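Local atomic coordinates of putative large adhesion protein (Lap) involved in biofilm formation (Marinobacter hydrocarbonoclasticus ATCC 49840, PDB entry 6M8M), a protein that is a putative large RTX adhesin, probably involved in biofilm formation, whose PA14 domain binds calcium ions and sugar, here beta-D-glucopyranose. Residues G138-V143 with V148-G153. Numbering follows the deposited sequence.
Sequences GYRIEV and VAEYNG
One face of the Tyr139 ring is covered by the backbone N of Tyr151, which sits 3.5 Å above the ring plane, offset toward the rim. Tyr139 CG stands between its backbone N and carbonyl carbon (chi1 58°), which brings the ring across strand 148-151, beside the Glu150-Tyr151 backbone; there Tyr139 CE1 touches Tyr151 CB at 3.5 Å, the two tyrosine side chains crossing nearly at right angles. At the guanidinium edge of Arg140, close to its plane, lies Glu150 OE2. Arg140 NE and NH2 both bond to Glu150 OE2, each at 3.0 Å, a side-on salt bridge in which NH2 meets the syn lone pair and NE comes from above the carboxylate plane. A bend at chi3 (-72°) turns the guanidinium to its partner, and the two planes stand 48° apart. This is an antiparallel beta hairpin of the PA14 domain, with Tyr139, Ile141 and Ala149 on the face turned to strand 128-136, where Tyr139 and Ile141 touch Val133. Tyr139 and Tyr151 form a hydrogen-bonded pair, N to O and back. Further along, a classic beta bulge sets Val148 and Ala149 both against Ile141: Ile141 O takes a nearly straight bond from Val148 N (2.9 Å) and a weak one from Ala149 N. Val148 CG2 packs on Ile141 CG2 at 3.8 Å and on Val143 CG2 at 3.9 Å.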
loop_
_atom_site.group_PDB
_atom_site.type_symbol
_atom_site.label_atom_id
_atom_site.label_comp_id
_atom_site.label_asym_id
_atom_site.label_seq_id
_atom_site.Cartn_x
_atom_site.Cartn_y
_atom_site.Cartn_z
ATOM N N GLY A 138 3.190 2.128 -8.895
ATOM C CA GLY A 138 4.336 1.668 -8.146
ATOM C C GLY A 138 4.093 1.515 -6.656
ATOM O O GLY A 138 3.051 1.880 -6.123
ATOM N N TYR A 139 5.114 0.984 -5.994
ATOM C CA TYR A 139 5.015 0.718 -4.568
ATOM C C TYR A 139 6.387 0.383 -4.002
ATOM O O TYR A 139 7.323 0.032 -4.728
ATOM C CB TYR A 139 4.065 -0.457 -4.248
ATOM C CG TYR A 139 4.503 -1.714 -4.950
ATOM C CD1 TYR A 139 4.139 -1.938 -6.263
ATOM C CD2 TYR A 139 5.348 -2.638 -4.344
ATOM C CE1 TYR A 139 4.570 -3.044 -6.953
ATOM C CE2 TYR A 139 5.807 -3.763 -5.043
ATOM C CZ TYR A 139 5.411 -3.949 -6.352
ATOM O OH TYR A 139 5.861 -5.054 -7.058
ATOM N N ARG A 140 6.473 0.452 -2.675
ATOM C CA ARG A 140 7.603 -0.079 -1.928
ATOM C C ARG A 140 7.077 -0.663 -0.627
ATOM O O ARG A 140 6.253 -0.026 0.045
ATOM C CB ARG A 140 8.648 0.986 -1.611
ATOM C CG ARG A 140 9.800 0.394 -0.773
ATOM C CD ARG A 140 10.902 1.375 -0.507
ATOM N NE ARG A 140 11.664 1.625 -1.719
ATOM C CZ ARG A 140 12.583 2.567 -1.826
ATOM N NH1 ARG A 140 12.843 3.370 -0.798
ATOM N NH2 ARG A 140 13.218 2.728 -2.969
ATOM N N ILE A 141 7.553 -1.852 -0.267
ATOM C CA ILE A 141 7.306 -2.470 1.032
ATOM C C ILE A 141 8.624 -2.529 1.790
ATOM O O ILE A 141 9.625 -3.025 1.267
ATOM C CB ILE A 141 6.731 -3.896 0.895
ATOM C CG1 ILE A 141 5.504 -3.894 -0.018
ATOM C CG2 ILE A 141 6.445 -4.469 2.283
ATOM C CD1 ILE A 141 4.783 -5.215 -0.110
ATOM N N GLU A 142 8.617 -2.038 3.014
ATOM C CA GLU A 142 9.758 -2.117 3.915
ATOM C C GLU A 142 9.361 -2.873 5.173
ATOM O O GLU A 142 8.262 -2.679 5.703
ATOM C CB GLU A 142 10.239 -0.713 4.291
ATOM C CG GLU A 142 10.873 0.037 3.140
ATOM C CD GLU A 142 11.155 1.498 3.448
ATOM O OE1 GLU A 142 10.728 1.979 4.520
ATOM O OE2 GLU A 142 11.805 2.164 2.610
ATOM N N VAL A 143 10.239 -3.750 5.643
ATOM C CA VAL A 143 10.056 -4.470 6.901
ATOM C C VAL A 143 11.252 -4.127 7.764
ATOM O O VAL A 143 12.402 -4.297 7.336
ATOM C CB VAL A 143 9.929 -5.981 6.688
ATOM C CG1 VAL A 143 9.990 -6.716 8.028
ATOM C CG2 VAL A 143 8.622 -6.297 5.970
ATOM N N VAL A 148 11.880 -4.775 0.976
ATOM C CA VAL A 148 11.686 -6.188 0.676
ATOM C C VAL A 148 10.866 -6.410 -0.582
ATOM O O VAL A 148 10.766 -7.553 -1.045
ATOM C CB VAL A 148 11.075 -6.964 1.863
ATOM C CG1 VAL A 148 11.981 -6.858 3.103
ATOM C CG2 VAL A 148 9.671 -6.486 2.184
ATOM N N ALA A 149 10.233 -5.379 -1.130
ATOM C CA ALA A 149 9.540 -5.497 -2.409
ATOM C C ALA A 149 9.352 -4.095 -2.953
ATOM O O ALA A 149 9.123 -3.165 -2.175
ATOM C CB ALA A 149 8.166 -6.164 -2.255
ATOM N N GLU A 150 9.434 -3.939 -4.268
ATOM C CA GLU A 150 9.139 -2.627 -4.838
ATOM C C GLU A 150 8.982 -2.733 -6.342
ATOM O O GLU A 150 9.610 -3.572 -6.998
ATOM C CB GLU A 150 10.194 -1.571 -4.505
ATOM C CG GLU A 150 11.509 -1.821 -5.168
ATOM C CD GLU A 150 12.516 -0.706 -4.945
ATOM O OE1 GLU A 150 13.691 -0.930 -5.309
ATOM O OE2 GLU A 150 12.152 0.353 -4.410
ATOM N N TYR A 151 8.183 -1.837 -6.887
ATOM C CA TYR A 151 8.252 -1.485 -8.305
ATOM C C TYR A 151 8.325 0.038 -8.322
ATOM O O TYR A 151 7.333 0.726 -8.055
ATOM C CB TYR A 151 7.101 -1.976 -9.139
ATOM C CG TYR A 151 7.414 -1.654 -10.586
ATOM C CD1 TYR A 151 8.254 -2.472 -11.326
ATOM C CD2 TYR A 151 6.933 -0.504 -11.194
ATOM C CE1 TYR A 151 8.583 -2.164 -12.648
ATOM C CE2 TYR A 151 7.262 -0.200 -12.519
ATOM C CZ TYR A 151 8.078 -1.024 -13.219
ATOM O OH TYR A 151 8.384 -0.687 -14.520
ATOM N N ASN A 152 9.522 0.552 -8.574
ATOM C CA ASN A 152 9.773 1.981 -8.435
ATOM C C ASN A 152 9.545 2.629 -9.796
ATOM O O ASN A 152 10.478 2.900 -10.548
ATOM C CB ASN A 152 11.182 2.221 -7.903
ATOM C CG ASN A 152 11.325 3.598 -7.327
ATOM O OD1 ASN A 152 10.526 4.485 -7.638
ATOM N ND2 ASN A 152 12.321 3.794 -6.476
ATOM N N GLY A 153 8.287 2.850 -10.142
ATOM C CA GLY A 153 7.945 3.398 -11.438
ATOM C C GLY A 153 6.464 3.229 -11.714
ATOM O O GLY A 153 5.696 2.686 -10.905
#